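Local coordinates for centrosome-associated zinc finger protein Cp190 (Drosophila melanogaster, PDB 6ER1) that plays a central part in chromatin domain organisation and boundary function, recruited by insulator DNA-binding proteins, and homodimerises through its N-terminal BTB domain, at residues D59-N62 with V63-Q66; L109-A112 with K113-M117. All blocks are in the same frame, centred on the assembly; numbering follows the deposited sequence.

Two short helical stretches, on separate helices of one BTB domain, show how local i to i+4 contacts are tied together in space. Interaction 1 is the first part of helix 60-67, and interaction 2 is the C-terminal end of helix 105-115; their centres lie about 13 Å apart. Tyr-60 bridges the two: its OH is 2.8 Å from Glu-114 OE2, a probable hydrogen bond, while its CG packs 3.8 Å from Met-115 CG. Beside it, Phe-61 CE2 meets Met-115 CE at 3.9 Å. Residues 59-62 also reach the second subunit, whereas no other chain of the assembly touches 109-117.

Interaction 1 (D59-N62 with V63-Q66); sequences DYFN and VLEQ
Tyr-60 and Leu-64, one helical turn apart, form the dense side of this contact. Leu-64 lays its CD2 methyl over one face of the Tyr-60 ring, 4.2 Å from the centroid and 27° off the ring normal, a CH-pi contact, while its CD1 sits 3.7 Å from Tyr-60 CE2. The phenol is brought there by its first torsion: with CG anti to the backbone N (chi1 -173°), the ring lies alongside the following turn. Leu-64 CD1 also approaches Phe-61 CD1, at 4.2 Å. Phe-81 meets both aromatic rings and touches Leu-64 as well, and Leu-54 of helix 51-57 packs on Phe-61, so this side faces the interior.

The other side is polar and hydrated. Asn-62 ND2 donates to Asp-59 OD1 at 2.9 Å, using the lone pair that points away from the other carboxylate oxygen; the acceptor lies almost in the amide plane. ND2 is also hydrogen-bonded to Tyr-34 OH of the second subunit, which brings the polar side to the dimer. On the amide's other arm, OD1 accepts from a water that also donates to Glu-65 OE2, itself salt-bridged to Arg-51. Together these three bonds limit the rotation of the amide. A second water links Asn-62 O to Gln-66 NE2, so that carbonyl oxygen receives both this water and Gln-66 N.

Four successive i+4 to i backbone bonds, from Val-63 N to Asp-59 O through Gln-66 N to Asn-62 O, join the two halves. The result is an amphipathic alpha-helical segment, with an aromatic and aliphatic inner face and a polar face shared by water, Arg-51 and the second subunit, in the helical part of the BTB/POZ fold.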
ATOM      1  N   ASP A  59       6.071   7.449  11.888  1.00 15.20           N
ATOM      2  CA  ASP A  59       6.341   6.269  12.734  1.00 17.72           C
ATOM      3  C   ASP A  59       5.508   6.257  14.038  1.00 17.70           C
ATOM      4  O   ASP A  59       5.644   5.361  14.864  1.00 19.30           O
ATOM      5  CB  ASP A  59       7.819   6.148  13.071  1.00 19.25           C
ATOM      6  CG  ASP A  59       8.638   5.730  11.878  1.00 20.99           C
ATOM      7  OD1 ASP A  59       8.264   4.690  11.305  1.00 28.29           O
ATOM      8  OD2 ASP A  59       9.576   6.474  11.527  1.00 26.73           O
ATOM      9  N   TYR A  60       4.590   7.196  14.169  1.00 16.18           N
ATOM     10  CA  TYR A  60       3.828   7.312  15.427  1.00 14.71           C
ATOM     11  C   TYR A  60       2.955   6.092  15.686  1.00 15.06           C
ATOM     12  O   TYR A  60       2.839   5.631  16.815  1.00 15.33           O
ATOM     13  CB  TYR A  60       3.019   8.553  15.392  1.00 15.24           C
ATOM     14  CG  TYR A  60       2.311   8.881  16.687  1.00 14.79           C
ATOM     15  CD1 TYR A  60       2.978   9.432  17.782  1.00 15.27           C
ATOM     16  CD2 TYR A  60       0.934   8.699  16.779  1.00 16.04           C
ATOM     17  CE1 TYR A  60       2.283   9.788  18.950  1.00 16.97           C
ATOM     18  CE2 TYR A  60       0.221   9.092  17.900  1.00 16.93           C
ATOM     19  CZ  TYR A  60       0.878   9.621  18.979  1.00 17.11           C
ATOM     20  OH  TYR A  60       0.129   9.949  20.097  1.00 21.84           O
ATOM     21  N   PHE A  61       2.287   5.572  14.647  1.00 16.38           N
ATOM     22  CA  PHE A  61       1.487   4.374  14.853  1.00 16.17           C
ATOM     23  C   PHE A  61       2.374   3.170  15.226  1.00 16.08           C
ATOM     24  O   PHE A  61       1.950   2.344  16.017  1.00 19.70           O
ATOM     25  CB  PHE A  61       0.585   4.078  13.668  1.00 18.78           C
ATOM     26  CG  PHE A  61      -0.560   5.043  13.520  1.00 17.49           C
ATOM     27  CD1 PHE A  61      -1.737   4.783  14.155  1.00 19.05           C
ATOM     28  CD2 PHE A  61      -0.469   6.191  12.745  1.00 18.89           C
ATOM     29  CE1 PHE A  61      -2.790   5.635  14.020  1.00 19.92           C
ATOM     30  CE2 PHE A  61      -1.533   7.070  12.631  1.00 18.70           C
ATOM     31  CZ  PHE A  61      -2.681   6.752  13.254  1.00 20.92           C
ATOM     32  N   ASN A  62       3.629   3.125  14.719  1.00 16.89           N
ATOM     33  CA  ASN A  62       4.586   2.115  15.142  1.00 16.91           C
ATOM     34  C   ASN A  62       4.843   2.202  16.656  1.00 16.74           C
ATOM     35  O   ASN A  62       4.831   1.204  17.364  1.00 19.91           O
ATOM     36  CB  ASN A  62       5.910   2.154  14.352  1.00 20.30           C
ATOM     37  CG  ASN A  62       5.734   1.784  12.888  1.00 20.92           C
ATOM     38  OD1 ASN A  62       4.974   0.890  12.554  1.00 24.89           O
ATOM     39  ND2 ASN A  62       6.494   2.442  12.018  1.00 27.70           N
ATOM     40  N   VAL A  63       5.030   3.417  17.136  1.00 15.42           N
ATOM     41  CA  VAL A  63       5.267   3.584  18.576  1.00 14.75           C
ATOM     42  C   VAL A  63       4.042   3.252  19.401  1.00 14.74           C
ATOM     43  O   VAL A  63       4.177   2.649  20.458  1.00 17.03           O
ATOM     44  CB  VAL A  63       5.937   4.951  18.916  1.00 16.97           C
ATOM     45  CG1 VAL A  63       5.452   5.589  20.203  0.50 21.78           C
ATOM     46  CG2 VAL A  63       7.440   4.732  19.022  0.50 21.90           C
ATOM     47  N   LEU A  64       2.854   3.608  18.888  1.00 15.38           N
ATOM     48  CA  LEU A  64       1.600   3.211  19.585  1.00 15.18           C
ATOM     49  C   LEU A  64       1.486   1.678  19.691  1.00 16.94           C
ATOM     50  O   LEU A  64       1.143   1.157  20.728  1.00 18.76           O
ATOM     51  CB  LEU A  64       0.383   3.798  18.862  1.00 16.93           C
ATOM     52  CG  LEU A  64       0.218   5.299  18.823  1.00 17.04           C
ATOM     53  CD1 LEU A  64      -1.140   5.660  18.237  1.00 18.01           C
ATOM     54  CD2 LEU A  64       0.451   5.945  20.178  1.00 17.05           C
ATOM     55  N   GLU A  65       1.846   0.960  18.622  1.00 17.80           N
ATOM     56  CA  GLU A  65       1.788  -0.477  18.675  1.00 21.27           C
ATOM     57  C   GLU A  65       2.787  -1.082  19.661  1.00 21.22           C
ATOM     58  O   GLU A  65       2.531  -2.153  20.190  1.00 26.06           O
ATOM     59  CB  GLU A  65       2.028  -1.053  17.290  1.00 25.49           C
ATOM     60  CG  GLU A  65       0.830  -0.922  16.391  1.00 29.58           C
ATOM     61  CD  GLU A  65       0.938  -1.842  15.208  1.00 30.40           C
ATOM     62  OE1 GLU A  65       0.360  -2.953  15.283  1.00 38.51           O
ATOM     63  OE2 GLU A  65       1.604  -1.448  14.233  1.00 40.98           O
ATOM     64  N   GLN A  66       3.919  -0.404  19.875  1.00 19.68           N
ATOM     65  CA  GLN A  66       4.900  -0.809  20.880  1.00 21.48           C
ATOM     66  C   GLN A  66       4.499  -0.475  22.331  1.00 22.76           C
ATOM     67  O   GLN A  66       5.015  -1.080  23.243  1.00 28.44           O
ATOM     68  CB  GLN A  66       6.275  -0.160  20.589  1.00 25.20           C
ATOM     69  CG  GLN A  66       6.943  -0.547  19.285  1.00 25.05           C
ATOM     70  CD  GLN A  66       7.310  -2.000  19.269  1.00 29.34           C
ATOM     71  OE1 GLN A  66       8.064  -2.453  20.119  1.00 38.28           O
ATOM     72  NE2 GLN A  66       6.733  -2.752  18.344  1.00 33.99           N
TER
HETATM   73  O   HOH W   1       4.264  -1.390  13.973  1.00 35.25           O
HETATM   74  O   HOH W   2       5.456  -1.430  16.468  1.00 35.35           O

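Interaction 2 (L109-A112 with K113-M117); sequences LRTA and KEMNM
Lys-113, Glu-114 and Met-115 each give their backbone N-H to the carbonyl four residues earlier, on Leu-109, Arg-110 and Thr-111, with N to O distances of 2.9 to 3.0 Å. The pattern then changes: Met-117 N reaches back five residues to Ala-112 O, also 3.0 Å away and in the carbonyl plane, while Asn-116 N bonds to Lys-113 O. With Asn-116 at positive phi (51°), this pair of bonds is a Schellman motif. It closes helix 105-115 and turns the chain directly into helix 118-124, within the helical C-terminal part of the BTB/POZ domain.

Thr-111 and Met-115 lie side by side on the buried face, pointing the same way, with Thr-111 CG2 4.0 Å from Met-115 SD. The threonine hydroxyl meanwhile bonds to the carbonyl of Lys-107, one turn earlier. Beyond the sulfur, the bend at chi3 (75°) turns Met-115 CE off this helix, and Phe-81 lies against the side chain. On the outer side, in the conformer given, the Lys-113 chain runs past Leu-109 O, with CG at 3.4 Å. Leu-121 of the next helix touches Leu-109, Ala-112 and Lys-113, and in one of its two conformers the extended Met-117 chain touches Phe-92 and Met-93 of helix 83-95.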
ATOM      1  N   LEU A 109      -2.485  20.664  14.024  1.00 12.22           N
ATOM      2  CA  LEU A 109      -1.063  21.044  13.982  1.00 11.78           C
ATOM      3  C   LEU A 109      -0.391  20.504  15.173  1.00 12.23           C
ATOM      4  O   LEU A 109       0.733  19.878  15.020  1.00 14.07           O
ATOM      5  CB  LEU A 109      -0.919  22.524  13.820  1.00 14.06           C
ATOM      6  CG  LEU A 109       0.428  23.105  13.683  1.00 17.47           C
ATOM      7  CD1 LEU A 109       1.261  22.389  12.630  1.00 19.67           C
ATOM      8  CD2 LEU A 109       0.398  24.578  13.421  1.00 21.53           C
ATOM      9  N   ARG A 110      -0.871  20.604  16.387  1.00 12.49           N
ATOM     10  CA  ARG A 110      -0.238  20.042  17.552  1.00 12.01           C
ATOM     11  C   ARG A 110      -0.159  18.522  17.428  1.00 11.14           C
ATOM     12  O   ARG A 110       0.901  17.941  17.862  1.00 13.60           O
ATOM     13  CB  ARG A 110      -0.906  20.481  18.873  1.00 13.14           C
ATOM     14  CG  ARG A 110      -0.694  21.965  19.148  1.00 13.72           C
ATOM     15  CD  ARG A 110      -1.346  22.417  20.463  1.00 14.63           C
ATOM     16  NE  ARG A 110      -2.802  22.342  20.494  1.00 14.97           N
ATOM     17  CZ  ARG A 110      -3.580  23.319  20.047  1.00 13.28           C
ATOM     18  NH1 ARG A 110      -3.095  24.428  19.548  1.00 14.07           N
ATOM     19  NH2 ARG A 110      -4.904  23.152  20.177  1.00 15.45           N
ATOM     20  N   THR A 111      -1.130  17.848  16.893  1.00 11.26           N
ATOM     21  CA  THR A 111      -1.123  16.425  16.733  1.00 11.83           C
ATOM     22  C   THR A 111      -0.002  16.081  15.674  1.00 11.76           C
ATOM     23  O   THR A 111       0.775  15.102  15.960  1.00 12.90           O
ATOM     24  CB  THR A 111      -2.441  15.852  16.288  1.00 13.76           C
ATOM     25  OG1 THR A 111      -3.419  16.155  17.330  1.00 16.12           O
ATOM     26  CG2 THR A 111      -2.463  14.408  16.087  1.00 13.59           C
ATOM     27  N   ALA A 112       0.058  16.780  14.590  1.00 12.17           N
ATOM     28  CA  ALA A 112       1.116  16.458  13.552  1.00 13.07           C
ATOM     29  C   ALA A 112       2.394  16.703  14.219  1.00 13.60           C
ATOM     30  O   ALA A 112       3.381  15.901  13.871  1.00 14.16           O
ATOM     31  CB  ALA A 112       0.918  17.356  12.381  1.00 14.48           C
ATOM     32  N   LYS A 113       2.638  17.651  15.055  1.00 13.27           N
ATOM     33  CA  LYS A 113       3.912  17.855  15.755  1.00 12.07           C
ATOM     34  C   LYS A 113       4.184  16.755  16.713  1.00 12.85           C
ATOM     35  O   LYS A 113       5.381  16.205  16.764  1.00 14.51           O
ATOM     36  CB  LYS A 113       3.993  19.235  16.463  1.00 14.78           C
ATOM     37  CG  LYS A 113       4.071  20.427  15.543  1.00 16.51           C
ATOM     38  CD  LYS A 113       4.065  21.713  16.365  1.00 23.40           C
ATOM     39  CE  LYS A 113       4.465  22.987  15.618  0.50 28.24           C
ATOM     40  NZ  LYS A 113       5.764  23.628  15.902  0.50 34.01           N
ATOM     41  N   GLU A 114       3.262  16.206  17.444  1.00 13.60           N
ATOM     42  CA  GLU A 114       3.466  15.098  18.343  1.00 12.86           C
ATOM     43  C   GLU A 114       3.865  13.840  17.555  1.00 10.82           C
ATOM     44  O   GLU A 114       4.670  13.039  18.107  1.00 13.75           O
ATOM     45  CB  GLU A 114       2.132  14.854  19.139  1.00 15.07           C
ATOM     46  CG  GLU A 114       2.104  13.593  19.993  1.00 18.08           C
ATOM     47  CD  GLU A 114       0.986  13.441  20.994  1.00 24.07           C
ATOM     48  OE1 GLU A 114       0.440  14.486  21.375  1.00 29.29           O
ATOM     49  OE2 GLU A 114       0.714  12.273  21.460  1.00 23.97           O
ATOM     50  N   MET A 115       3.346  13.665  16.380  1.00 12.50           N
ATOM     51  CA  MET A 115       3.581  12.490  15.538  1.00 12.55           C
ATOM     52  C   MET A 115       4.887  12.663  14.757  1.00 13.95           C
ATOM     53  O   MET A 115       5.358  11.664  14.189  1.00 18.59           O
ATOM     54  CB  MET A 115       2.499  12.313  14.494  1.00 13.11           C
ATOM     55  CG  MET A 115       1.114  12.054  15.064  1.00 14.35           C
ATOM     56  SD  MET A 115      -0.160  12.067  13.770  1.00 17.00           S
ATOM     57  CE  MET A 115       0.191  10.510  13.042  1.00 16.40           C
ATOM     58  N   ASN A 116       5.404  13.854  14.702  1.00 13.10           N
ATOM     59  CA  ASN A 116       6.467  14.293  13.769  1.00 12.13           C
ATOM     60  C   ASN A 116       6.078  13.936  12.396  1.00 13.16           C
ATOM     61  O   ASN A 116       6.917  13.418  11.574  1.00 15.27           O
ATOM     62  CB  ASN A 116       7.879  13.795  14.122  1.00 14.98           C
ATOM     63  CG  ASN A 116       8.896  14.656  13.454  1.00 15.69           C
ATOM     64  OD1 ASN A 116       8.814  15.878  13.434  1.00 17.24           O
ATOM     65  ND2 ASN A 116       9.913  13.963  12.808  1.00 17.75           N
ATOM     66  N   MET A 117       4.876  14.132  11.944  1.00 12.58           N
ATOM     67  CA  MET A 117       4.398  13.835  10.639  1.00 12.39           C
ATOM     68  C   MET A 117       4.731  14.967   9.718  1.00 12.60           C
ATOM     69  O   MET A 117       3.930  15.842   9.366  1.00 13.60           O
ATOM     70  CB  MET A 117       2.891  13.527  10.649  1.00 13.33           C
ATOM     71  CG  MET A 117       2.344  13.042   9.348  1.00 15.01           C
ATOM     72  SD  MET A 117       0.626  12.506   9.594  1.00 20.67           S
ATOM     73  CE  MET A 117       0.099  12.297   7.928  0.50 15.31           C
TER